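Local coordinates for protein plantazolicin methyltransferase BamL (Bacillus amyloliquefaciens subsp. plantarum, PDB 5DLY) that probably transfers methyl groups from S-adenosylmethionine to the amino terminus of desmethylplantazolicin, the precursor of the antibiotic plantazolicin, at residues A[12-17]-A[135-140]; A[56-61]-A[123-128]; A[61-66]-A[82-87]; A[159-164]-A[184-189]. All coordinates share one frame; numbering follows the deposited sequence.

In the fold
Contacts 2 and 3 lie at one end of the central sheet; contacts 1 and 4, beside 5D7 and SAH, lie about 25 to 28 Å from them, centre to centre. Strand 62-66 unites the first pair: contact 3 zips it to strand 85-90 by backbone bonds, while contact 2 ties the loop that leads into it to strand 124-130 through a buried aspartate, and both share Y61. Contacts 1 and 4, centres about 11 Å apart, meet where Q15 approaches D184 and A16 packs on A188. Largely buried, all four have exposed residues at their margins. Main-chain pairing dominates in contact 3, whereas the pocket contacts rely on arginines reaching carbonyl oxygens and on groups that touch SAH or 5D7.

Contact 1: A[12-17]-A[135-140]; sequences NRIQAQ and LFKNPI. With SAH (S-adenosyl-L-homocysteine), chain C.
The backbone oxygen of F136 receives NE of R13 at 2.7 Å, with the donor in the carbonyl plane but the N-H bent to 135°. A straighter bond lies next to it: NH2 of R13 gives to O of K137 at 2.8 Å and 166°, approaching from above that carbonyl plane. The chain of R13 bends at chi3 (-60°), which turns the guanidinium edge to both carbonyls, while CD of P139 rests over one of its faces. V6 O is a further acceptor for NH2, so R13 also links helix 10-21 to helix 2-8. Deeper in, CD2 of L135 packs on CB of A16 at 3.7 Å, and its other methyl, CD1, reaches C5' of SAH at 3.5 Å. The side chain of Q17, bent at chi2, sets OE1 3.0 Å from C8 of SAH. Next to L135, F136 sends its ring to the adenine, CE1 lying 3.6 Å from C5 of SAH. On the solvent side CD1 of I14 leans on the aliphatic chain of K137. One arginine thus satisfies two successive carbonyls of the loop that carries L135 and F136, fastening this side of the cofactor pocket to helix 10-21.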
# COMPACT_ATOMS: atom_id res chain seq x y z
N ASN A 12 2.44 -17.39 8.97
CA ASN A 12 2.23 -17.22 7.53
C ASN A 12 2.90 -15.94 7.03
O ASN A 12 3.53 -15.94 5.98
CB ASN A 12 0.75 -17.21 7.18
CG ASN A 12 0.08 -18.55 7.44
OD1 ASN A 12 0.71 -19.61 7.35
ND2 ASN A 12 -1.21 -18.51 7.75
N ARG A 13 2.78 -14.87 7.81
CA ARG A 13 3.35 -13.58 7.44
C ARG A 13 4.87 -13.62 7.48
O ARG A 13 5.53 -13.05 6.60
CB ARG A 13 2.79 -12.46 8.33
CG ARG A 13 1.30 -12.22 8.13
CD ARG A 13 0.87 -10.88 8.71
NE ARG A 13 1.14 -10.82 10.15
CZ ARG A 13 0.37 -11.36 11.08
NH1 ARG A 13 -0.76 -11.99 10.75
NH2 ARG A 13 0.72 -11.27 12.35
N ILE A 14 5.43 -14.32 8.47
CA ILE A 14 6.88 -14.52 8.54
C ILE A 14 7.38 -15.24 7.28
O ILE A 14 8.39 -14.85 6.70
CB ILE A 14 7.33 -15.30 9.80
CG1 ILE A 14 6.84 -14.62 11.09
CG2 ILE A 14 8.85 -15.51 9.80
CD1 ILE A 14 7.31 -13.20 11.31
N GLN A 15 6.66 -16.29 6.87
CA GLN A 15 6.99 -17.05 5.67
C GLN A 15 6.90 -16.20 4.40
O GLN A 15 7.78 -16.28 3.55
CB GLN A 15 6.10 -18.30 5.56
CG GLN A 15 6.29 -19.12 4.29
CD GLN A 15 7.70 -19.66 4.12
OE1 GLN A 15 8.44 -19.84 5.09
NE2 GLN A 15 8.09 -19.91 2.87
N ALA A 16 5.86 -15.37 4.29
CA ALA A 16 5.71 -14.49 3.13
C ALA A 16 6.89 -13.53 3.02
O ALA A 16 7.38 -13.23 1.92
CB ALA A 16 4.40 -13.71 3.21
N GLN A 17 7.36 -13.05 4.17
CA GLN A 17 8.45 -12.09 4.23
C GLN A 17 9.81 -12.70 3.84
O GLN A 17 10.71 -11.96 3.42
CB GLN A 17 8.47 -11.38 5.60
CG GLN A 17 9.69 -10.51 5.89
CD GLN A 17 9.88 -9.36 4.92
OE1 GLN A 17 8.97 -8.97 4.17
NE2 GLN A 17 11.09 -8.80 4.92
N LEU A 135 2.91 -8.64 4.99
CA LEU A 135 4.28 -9.03 5.32
C LEU A 135 4.67 -8.68 6.75
O LEU A 135 5.64 -9.22 7.27
CB LEU A 135 5.30 -8.38 4.37
CG LEU A 135 5.13 -8.70 2.88
CD1 LEU A 135 6.09 -7.86 2.06
CD2 LEU A 135 5.40 -10.18 2.68
N PHE A 136 3.92 -7.77 7.37
CA PHE A 136 4.31 -7.26 8.69
C PHE A 136 4.04 -8.28 9.78
O PHE A 136 2.95 -8.84 9.84
CB PHE A 136 3.56 -5.97 9.01
CG PHE A 136 3.74 -4.87 8.00
CD1 PHE A 136 4.87 -4.80 7.20
CD2 PHE A 136 2.77 -3.87 7.87
CE1 PHE A 136 5.03 -3.78 6.26
CE2 PHE A 136 2.93 -2.84 6.96
CZ PHE A 136 4.05 -2.80 6.15
N LYS A 137 5.02 -8.52 10.65
CA LYS A 137 4.80 -9.37 11.82
C LYS A 137 3.67 -8.85 12.73
O LYS A 137 2.82 -9.61 13.20
CB LYS A 137 6.10 -9.53 12.61
CG LYS A 137 5.96 -10.42 13.85
CD LYS A 137 7.29 -10.58 14.57
CE LYS A 137 7.12 -11.40 15.85
NZ LYS A 137 8.43 -11.57 16.56
N ASN A 138 3.67 -7.53 12.94
CA ASN A 138 2.75 -6.89 13.87
C ASN A 138 1.93 -5.79 13.18
O ASN A 138 2.10 -4.60 13.48
CB ASN A 138 3.54 -6.34 15.05
CG ASN A 138 4.26 -7.43 15.83
OD1 ASN A 138 3.62 -8.32 16.39
ND2 ASN A 138 5.59 -7.38 15.86
N PRO A 139 1.01 -6.18 12.28
CA PRO A 139 0.27 -5.18 11.50
C PRO A 139 -0.59 -4.22 12.33
O PRO A 139 -0.69 -3.04 11.98
CB PRO A 139 -0.58 -6.01 10.55
CG PRO A 139 -0.69 -7.35 11.18
CD PRO A 139 0.62 -7.55 11.90
N ILE A 140 -1.23 -4.71 13.40
CA ILE A 140 -2.06 -3.83 14.23
C ILE A 140 -1.21 -2.78 14.95
O ILE A 140 -1.56 -1.59 14.98
CB ILE A 140 -2.93 -4.63 15.23
CG1 ILE A 140 -3.77 -5.68 14.49
CG2 ILE A 140 -3.82 -3.70 16.04
CD1 ILE A 140 -4.55 -6.62 15.39
N SAH C . 5.33 -0.74 -1.47
CA SAH C . 6.03 -1.62 -2.46
CB SAH C . 6.08 -3.05 -1.94
CG SAH C . 7.44 -3.68 -2.24
SD SAH C . 7.47 -5.42 -1.88
C SAH C . 5.29 -1.59 -3.77
O SAH C . 4.39 -0.79 -3.98
OXT SAH C . 5.57 -2.38 -4.68
C5' SAH C . 7.27 -5.46 -0.12
C4' SAH C . 8.28 -4.60 0.62
O4' SAH C . 7.91 -4.52 2.01
C3' SAH C . 9.69 -5.19 0.60
O3' SAH C . 10.62 -4.25 0.05
C2' SAH C . 9.99 -5.53 2.06
O2' SAH C . 11.36 -5.39 2.45
C1' SAH C . 9.11 -4.52 2.78
N9 SAH C . 8.79 -4.84 4.19
C8 SAH C . 8.36 -6.03 4.67
N7 SAH C . 8.17 -5.96 6.01
C5 SAH C . 8.48 -4.71 6.39
C6 SAH C . 8.51 -3.98 7.67
N6 SAH C . 8.13 -4.62 8.79
N1 SAH C . 8.89 -2.68 7.65
C2 SAH C . 9.27 -2.07 6.51
N3 SAH C . 9.27 -2.67 5.29
C4 SAH C . 8.90 -3.98 5.19

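Contact 2: A[56-61]-A[123-128]; sequences FNREPY and KQDIIF
D125, where the chain of strand 124-130 turns a corner, puts its carboxylate against the loop 58-61. OD2 accepts three N-H groups. The straightest comes from the backbone N of Y61, 2.8 Å from OD2 at 174°, arriving on the anti side of the carboxylate. R58 supplies the other two end-on: NH1 is 2.9 Å from OD2 of D125 and NH2 a longer 3.3 Å, both meeting OD2 from above the carboxylate plane in a salt bridge. With CG of R58 between its backbone N and carbonyl carbon (chi1 65°), the extended chain brings the guanidinium alongside its own loop, where NH1 also gives to O of E59 at 2.9 Å and CE1 of Y61 sits over the guanidinium centre. The other carboxylate oxygen, OD1, is taken by S151, so strand 150-151 joins the network. Next in sequence, I126 presses CD1 on CG of P60 at 3.5 Å, and CB of P60 also touches CB of D125. Y52 of helix 23-56 touches R58, P60 and D125. The arrangement belongs to the Rossmann-like methyltransferase fold, at the entry to its first strand, 62-66, beside the neighbouring parallel strand 124-130.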
# COMPACT_ATOMS: atom_id res chain seq x y z
N PHE A 56 -9.80 17.57 0.83
CA PHE A 56 -9.19 18.67 1.60
C PHE A 56 -8.89 19.95 0.83
O PHE A 56 -8.45 20.94 1.43
CB PHE A 56 -7.94 18.17 2.35
CG PHE A 56 -8.20 16.98 3.25
CD1 PHE A 56 -9.07 17.07 4.34
CD2 PHE A 56 -7.56 15.76 3.01
CE1 PHE A 56 -9.30 15.99 5.17
CE2 PHE A 56 -7.79 14.67 3.84
CZ PHE A 56 -8.66 14.78 4.92
N ASN A 57 -9.12 19.94 -0.48
CA ASN A 57 -9.00 21.14 -1.34
C ASN A 57 -7.61 21.79 -1.40
O ASN A 57 -7.46 22.98 -1.70
CB ASN A 57 -10.10 22.16 -1.02
CG ASN A 57 -11.49 21.60 -1.28
OD1 ASN A 57 -12.28 21.42 -0.36
ND2 ASN A 57 -11.77 21.30 -2.54
N ARG A 58 -6.59 20.99 -1.12
CA ARG A 58 -5.21 21.35 -1.38
C ARG A 58 -4.43 20.08 -1.68
O ARG A 58 -4.93 18.98 -1.45
CB ARG A 58 -4.59 22.10 -0.20
CG ARG A 58 -4.46 21.29 1.08
CD ARG A 58 -3.49 21.96 2.03
NE ARG A 58 -3.42 21.33 3.35
CZ ARG A 58 -2.67 20.26 3.64
NH1 ARG A 58 -1.92 19.68 2.72
NH2 ARG A 58 -2.67 19.79 4.88
N GLU A 59 -3.23 20.24 -2.22
CA GLU A 59 -2.32 19.12 -2.40
C GLU A 59 -1.69 18.76 -1.06
O GLU A 59 -1.53 19.61 -0.18
CB GLU A 59 -1.26 19.46 -3.45
CG GLU A 59 -1.82 19.55 -4.87
CD GLU A 59 -0.80 20.04 -5.89
OE1 GLU A 59 -1.08 19.91 -7.10
OE2 GLU A 59 0.27 20.55 -5.49
N PRO A 60 -1.33 17.48 -0.87
CA PRO A 60 -0.65 17.12 0.37
C PRO A 60 0.73 17.76 0.46
O PRO A 60 1.36 18.02 -0.58
CB PRO A 60 -0.50 15.60 0.25
CG PRO A 60 -0.52 15.33 -1.22
CD PRO A 60 -1.53 16.30 -1.74
N TYR A 61 1.20 18.01 1.69
CA TYR A 61 2.53 18.57 1.91
C TYR A 61 3.57 17.47 2.09
O TYR A 61 4.77 17.72 1.99
CB TYR A 61 2.58 19.46 3.16
CG TYR A 61 1.79 20.74 3.08
CD1 TYR A 61 0.85 21.05 4.05
CD2 TYR A 61 1.98 21.64 2.03
CE1 TYR A 61 0.12 22.23 4.00
CE2 TYR A 61 1.26 22.82 1.97
CZ TYR A 61 0.33 23.10 2.95
OH TYR A 61 -0.39 24.27 2.90
N LYS A 123 3.89 15.53 11.49
CA LYS A 123 2.73 14.76 11.07
C LYS A 123 2.64 14.71 9.55
O LYS A 123 3.08 15.64 8.85
CB LYS A 123 1.44 15.32 11.68
CG LYS A 123 1.47 15.48 13.19
CD LYS A 123 1.66 14.16 13.92
CE LYS A 123 1.63 14.35 15.44
NZ LYS A 123 2.82 15.10 15.93
N GLN A 124 2.07 13.62 9.04
CA GLN A 124 2.06 13.31 7.61
C GLN A 124 0.65 13.45 7.04
O GLN A 124 -0.32 13.05 7.69
CB GLN A 124 2.55 11.89 7.38
CG GLN A 124 3.96 11.64 7.90
CD GLN A 124 5.00 12.44 7.13
OE1 GLN A 124 5.25 12.19 5.95
NE2 GLN A 124 5.62 13.41 7.81
N ASP A 125 0.56 14.00 5.84
CA ASP A 125 -0.73 14.18 5.17
C ASP A 125 -1.21 12.87 4.54
O ASP A 125 -2.41 12.58 4.54
CB ASP A 125 -0.65 15.29 4.11
CG ASP A 125 -0.66 16.69 4.71
OD1 ASP A 125 -0.98 16.86 5.91
OD2 ASP A 125 -0.35 17.64 3.96
N ILE A 126 -0.28 12.10 3.98
CA ILE A 126 -0.58 10.80 3.40
C ILE A 126 0.43 9.78 3.88
O ILE A 126 1.63 10.02 3.82
CB ILE A 126 -0.57 10.84 1.86
CG1 ILE A 126 -1.56 11.92 1.36
CG2 ILE A 126 -0.88 9.46 1.27
CD1 ILE A 126 -1.55 12.13 -0.14
N ILE A 127 -0.08 8.64 4.34
CA ILE A 127 0.74 7.48 4.64
C ILE A 127 0.26 6.36 3.71
O ILE A 127 -0.92 6.05 3.67
CB ILE A 127 0.64 7.09 6.14
CG1 ILE A 127 1.05 8.27 7.02
CG2 ILE A 127 1.48 5.85 6.42
CD1 ILE A 127 0.86 8.06 8.51
N PHE A 128 1.19 5.80 2.94
CA PHE A 128 0.85 4.83 1.89
C PHE A 128 1.43 3.47 2.26
O PHE A 128 2.61 3.35 2.61
CB PHE A 128 1.50 5.33 0.59
CG PHE A 128 1.04 4.64 -0.68
CD1 PHE A 128 -0.26 4.19 -0.87
CD2 PHE A 128 1.95 4.51 -1.74
CE1 PHE A 128 -0.65 3.62 -2.08
CE2 PHE A 128 1.57 3.95 -2.93
CZ PHE A 128 0.26 3.50 -3.11

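Contact 3: A[61-66]-A[82-87]; sequences YSVLDI and QKIELT
The beta-alpha-beta unit made of strand 62-66, helix 72-80 and strand 85-90 comes first along the chain in the Rossmann-like sheet, and here its two parallel strands are paired, their axes 7° apart in direction. Bonds pass back and forth between them: E85 N gives to Y61 O at 2.9 Å, V63 N to E85 O at 3.0 Å, T87 N to V63 O at 3.1 Å, and D65 N to T87 O at 2.8 Å. CA-H groups of S62 and L64 add contacts to the carbonyls of E85 and T87. On the face covered by helix 72-80, V63 meets I84 CD1 through CG2 at 3.9 Å and L86 CD2 through CB at 4.0 Å; L77 of that helix touches both V63 and L86. On the other face, L64 holds CG anti to its backbone N (chi1 167°), which carries CD1 to CG2 of T87 at 3.9 Å. Where the pairing begins, a water donates to Y61 O and K83 O, bridging the two loops that lead into the strands. Because these four cross-strand bonds use main-chain atoms alone, the pairing leaves side chains to other tasks: OG of S62 turns to D125 N, while the side chain of D65 comes within about 5 Å of SAH.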
# COMPACT_ATOMS: atom_id res chain seq x y z
N TYR A 61 1.20 18.01 1.69
CA TYR A 61 2.53 18.57 1.91
C TYR A 61 3.57 17.47 2.09
O TYR A 61 4.77 17.72 1.99
CB TYR A 61 2.58 19.46 3.16
CG TYR A 61 1.79 20.74 3.08
CD1 TYR A 61 0.85 21.05 4.05
CD2 TYR A 61 1.98 21.64 2.03
CE1 TYR A 61 0.12 22.23 4.00
CE2 TYR A 61 1.26 22.82 1.97
CZ TYR A 61 0.33 23.10 2.95
OH TYR A 61 -0.39 24.27 2.90
N SER A 62 3.11 16.26 2.38
CA SER A 62 3.99 15.17 2.78
C SER A 62 3.36 13.82 2.46
O SER A 62 2.15 13.64 2.62
CB SER A 62 4.30 15.27 4.28
OG SER A 62 3.11 15.32 5.07
N VAL A 63 4.20 12.89 2.01
CA VAL A 63 3.83 11.49 1.80
C VAL A 63 4.88 10.62 2.46
O VAL A 63 6.07 10.79 2.22
CB VAL A 63 3.71 11.12 0.30
CG1 VAL A 63 3.39 9.63 0.13
CG2 VAL A 63 2.62 11.95 -0.37
N LEU A 64 4.42 9.71 3.32
CA LEU A 64 5.25 8.69 3.94
C LEU A 64 4.91 7.34 3.32
O LEU A 64 3.76 6.89 3.39
CB LEU A 64 5.03 8.68 5.46
CG LEU A 64 5.58 7.47 6.25
CD1 LEU A 64 7.10 7.38 6.14
CD2 LEU A 64 5.14 7.55 7.70
N ASP A 65 5.90 6.70 2.71
CA ASP A 65 5.70 5.44 2.01
C ASP A 65 6.24 4.27 2.82
O ASP A 65 7.45 4.17 3.09
CB ASP A 65 6.39 5.51 0.63
CG ASP A 65 6.00 4.36 -0.28
OD1 ASP A 65 4.90 3.81 -0.10
OD2 ASP A 65 6.80 4.00 -1.17
N ILE A 66 5.34 3.38 3.23
CA ILE A 66 5.69 2.26 4.13
C ILE A 66 6.02 1.01 3.31
O ILE A 66 5.22 0.58 2.50
CB ILE A 66 4.54 1.96 5.13
CG1 ILE A 66 4.13 3.21 5.93
CG2 ILE A 66 4.90 0.79 6.04
CD1 ILE A 66 5.21 3.81 6.82
N GLN A 82 7.41 18.80 -6.83
CA GLN A 82 8.73 19.20 -6.39
C GLN A 82 8.72 19.57 -4.91
O GLN A 82 9.68 19.27 -4.19
CB GLN A 82 9.24 20.37 -7.22
CG GLN A 82 10.72 20.64 -7.03
CD GLN A 82 11.22 21.79 -7.88
OE1 GLN A 82 10.58 22.19 -8.85
NE2 GLN A 82 12.38 22.34 -7.50
N LYS A 83 7.64 20.20 -4.45
CA LYS A 83 7.58 20.68 -3.07
C LYS A 83 6.71 19.78 -2.19
O LYS A 83 5.79 20.25 -1.50
CB LYS A 83 7.09 22.13 -3.01
CG LYS A 83 7.93 23.04 -2.13
CD LYS A 83 8.06 22.55 -0.69
CE LYS A 83 9.25 23.19 0.01
NZ LYS A 83 10.55 22.73 -0.56
N ILE A 84 7.00 18.49 -2.22
CA ILE A 84 6.38 17.52 -1.32
C ILE A 84 7.51 16.92 -0.49
O ILE A 84 8.58 16.61 -1.02
CB ILE A 84 5.61 16.43 -2.11
CG1 ILE A 84 4.87 15.47 -1.17
CG2 ILE A 84 6.54 15.67 -3.06
CD1 ILE A 84 3.38 15.71 -1.12
N GLU A 85 7.28 16.78 0.82
CA GLU A 85 8.24 16.10 1.68
C GLU A 85 8.01 14.61 1.55
O GLU A 85 6.95 14.12 1.93
CB GLU A 85 8.08 16.54 3.13
CG GLU A 85 8.44 17.99 3.39
CD GLU A 85 8.34 18.38 4.86
OE1 GLU A 85 7.54 17.77 5.61
OE2 GLU A 85 9.07 19.32 5.27
N LEU A 86 8.99 13.91 1.00
CA LEU A 86 8.88 12.47 0.73
C LEU A 86 9.75 11.66 1.68
O LEU A 86 10.94 11.92 1.83
CB LEU A 86 9.29 12.17 -0.71
CG LEU A 86 8.42 12.84 -1.78
CD1 LEU A 86 9.04 12.70 -3.15
CD2 LEU A 86 7.00 12.27 -1.76
N THR A 87 9.14 10.64 2.28
CA THR A 87 9.86 9.75 3.19
C THR A 87 9.49 8.30 2.86
O THR A 87 8.32 8.01 2.60
CB THR A 87 9.54 10.07 4.66
OG1 THR A 87 9.75 11.47 4.89
CG2 THR A 87 10.42 9.26 5.59
O HOH W 1 5.65 20.22 1.41

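Contact 4: A[159-164]-A[184-189]; sequences VDLDRN and DQYRAS. With 5D7 (prop-2-en-1-yl 2-[(1S)-1-amino-4-carbamimidamidobutyl]-1,3-thiazole-4-carboxylate), chain B.
L161 fits tightly against Y186, its CD1 standing over the middle of the ring, 4.0 Å from the centroid and 3° from the normal, a CH-pi contact. The backbone O of D162 meets the ring edge at CD1 of Y186, 3.4 Å away, and OG of S189 closes on CB of L161 at 3.3 Å. With OG anti to the carbonyl carbon (chi1 -53°), that hydroxyl donates a hydrogen bond to Q185 O in helix 176-187. The more open side belongs to R163, whose chain bends at chi3 (83°) so that NH2 reaches O of S189 at 2.9 Å, in both the guanidinium and carbonyl planes and on a lone pair. E194 is a second partner of NH2, through a salt bridge. On the buried side the guanidine of 5D7 enters: its NE binds OD1 of D160 at 2.9 Å, its NH2 binds OD2 of D160 and OG of S189, and its NH1 binds O of Q185 at 2.9 Å. OD2 of D160 also accepts from G134 N. A carboxylate, a hydroxyl and a backbone carbonyl of the helix thus surround the ligand's guanidine, an arrangement suited to a positively charged group and consistent with recognition of an arginine-like side chain.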
# COMPACT_ATOMS: atom_id res chain seq x y z
N VAL A 159 -3.35 -0.88 0.20
CA VAL A 159 -3.79 -1.75 -0.89
C VAL A 159 -3.04 -3.06 -0.70
O VAL A 159 -1.84 -3.06 -0.58
CB VAL A 159 -3.45 -1.14 -2.28
CG1 VAL A 159 -3.99 -2.03 -3.41
CG2 VAL A 159 -4.04 0.25 -2.40
N ASP A 160 -3.76 -4.17 -0.66
CA ASP A 160 -3.11 -5.46 -0.49
C ASP A 160 -3.89 -6.61 -1.09
O ASP A 160 -5.05 -6.46 -1.49
CB ASP A 160 -2.84 -5.73 1.00
CG ASP A 160 -1.62 -6.65 1.23
OD1 ASP A 160 -0.79 -6.82 0.30
OD2 ASP A 160 -1.50 -7.17 2.36
N LEU A 161 -3.23 -7.76 -1.16
CA LEU A 161 -3.87 -9.00 -1.59
C LEU A 161 -5.01 -9.42 -0.67
O LEU A 161 -4.94 -9.20 0.55
CB LEU A 161 -2.85 -10.13 -1.61
CG LEU A 161 -1.63 -9.96 -2.51
CD1 LEU A 161 -0.70 -11.16 -2.33
CD2 LEU A 161 -2.03 -9.80 -3.96
N ASP A 162 -6.04 -10.03 -1.25
CA ASP A 162 -7.12 -10.67 -0.50
C ASP A 162 -6.83 -12.16 -0.50
O ASP A 162 -6.66 -12.75 -1.57
CB ASP A 162 -8.46 -10.39 -1.19
CG ASP A 162 -9.66 -10.87 -0.39
OD1 ASP A 162 -9.56 -11.86 0.36
OD2 ASP A 162 -10.73 -10.24 -0.55
N ARG A 163 -6.79 -12.77 0.68
CA ARG A 163 -6.51 -14.21 0.80
C ARG A 163 -7.47 -15.07 -0.04
O ARG A 163 -7.06 -16.12 -0.56
CB ARG A 163 -6.51 -14.65 2.27
CG ARG A 163 -6.19 -16.13 2.47
CD ARG A 163 -5.86 -16.46 3.92
NE ARG A 163 -7.06 -16.68 4.74
CZ ARG A 163 -7.53 -15.82 5.64
NH1 ARG A 163 -8.63 -16.13 6.33
NH2 ARG A 163 -6.93 -14.65 5.86
N ASN A 164 -8.71 -14.62 -0.18
CA ASN A 164 -9.73 -15.37 -0.92
C ASN A 164 -9.46 -15.38 -2.43
O ASN A 164 -10.12 -16.12 -3.16
CB ASN A 164 -11.14 -14.84 -0.62
CG ASN A 164 -11.61 -15.17 0.79
OD1 ASN A 164 -12.35 -14.39 1.41
ND2 ASN A 164 -11.22 -16.33 1.31
N ASP A 184 2.56 -18.45 -0.92
CA ASP A 184 2.99 -17.88 0.36
C ASP A 184 2.43 -16.46 0.58
O ASP A 184 2.00 -16.13 1.69
CB ASP A 184 4.51 -17.86 0.48
CG ASP A 184 5.10 -19.22 0.81
OD1 ASP A 184 4.35 -20.17 1.15
OD2 ASP A 184 6.34 -19.32 0.77
N GLN A 185 2.42 -15.65 -0.47
CA GLN A 185 1.91 -14.28 -0.34
C GLN A 185 0.41 -14.26 -0.01
O GLN A 185 -0.02 -13.54 0.90
CB GLN A 185 2.20 -13.43 -1.59
CG GLN A 185 3.67 -13.22 -1.92
CD GLN A 185 4.51 -12.85 -0.70
OE1 GLN A 185 5.51 -13.50 -0.38
NE2 GLN A 185 4.10 -11.80 -0.01
N TYR A 186 -0.39 -15.03 -0.75
CA TYR A 186 -1.83 -15.08 -0.49
C TYR A 186 -2.18 -15.70 0.86
O TYR A 186 -3.10 -15.22 1.51
CB TYR A 186 -2.60 -15.75 -1.63
CG TYR A 186 -2.76 -14.85 -2.84
CD1 TYR A 186 -3.82 -13.94 -2.92
CD2 TYR A 186 -1.85 -14.90 -3.90
CE1 TYR A 186 -3.97 -13.11 -4.03
CE2 TYR A 186 -1.98 -14.06 -5.00
CZ TYR A 186 -3.03 -13.17 -5.06
OH TYR A 186 -3.15 -12.36 -6.16
N ARG A 187 -1.44 -16.73 1.27
CA ARG A 187 -1.68 -17.38 2.56
C ARG A 187 -1.47 -16.42 3.74
O ARG A 187 -2.14 -16.52 4.77
CB ARG A 187 -0.78 -18.62 2.72
CG ARG A 187 -1.29 -19.64 3.73
CD ARG A 187 -0.27 -20.72 4.07
NE ARG A 187 0.26 -21.41 2.89
CZ ARG A 187 1.52 -21.30 2.45
NH1 ARG A 187 2.39 -20.54 3.11
NH2 ARG A 187 1.90 -21.96 1.37
N ALA A 188 -0.55 -15.46 3.56
CA ALA A 188 -0.27 -14.46 4.60
C ALA A 188 -1.28 -13.32 4.62
O ALA A 188 -1.30 -12.52 5.55
CB ALA A 188 1.13 -13.90 4.41
N SER A 189 -2.13 -13.25 3.59
CA SER A 189 -3.02 -12.10 3.43
C SER A 189 -4.27 -12.18 4.31
O SER A 189 -4.63 -13.25 4.80
CB SER A 189 -3.46 -11.98 1.96
OG SER A 189 -2.32 -11.97 1.12
O9 5D7 B . -0.25 -7.19 -6.19
C6 5D7 B . 0.10 -8.35 -6.36
O7 5D7 B . -0.58 -9.20 -7.30
C8 5D7 B . -1.77 -8.78 -7.98
C2 5D7 B . 1.25 -8.92 -5.63
N3 5D7 B . 2.09 -8.15 -4.88
C4 5D7 B . 3.10 -8.81 -4.29
S5 5D7 B . 2.99 -10.49 -4.71
C1 5D7 B . 1.58 -10.28 -5.68
CA 5D7 B . 4.19 -8.33 -3.42
N 5D7 B . 4.16 -6.87 -3.45
CB 5D7 B . 4.06 -8.84 -1.98
CG 5D7 B . 2.64 -8.82 -1.39
CD 5D7 B . 2.74 -8.63 0.12
NE 5D7 B . 1.41 -8.74 0.70
CZ 5D7 B . 0.77 -9.84 1.11
NH2 5D7 B . -0.39 -9.75 1.59
NH1 5D7 B . 1.34 -10.98 1.05
C3 5D7 B . -2.26 -9.92 -8.83
C5 5D7 B . -2.84 -9.70 -9.99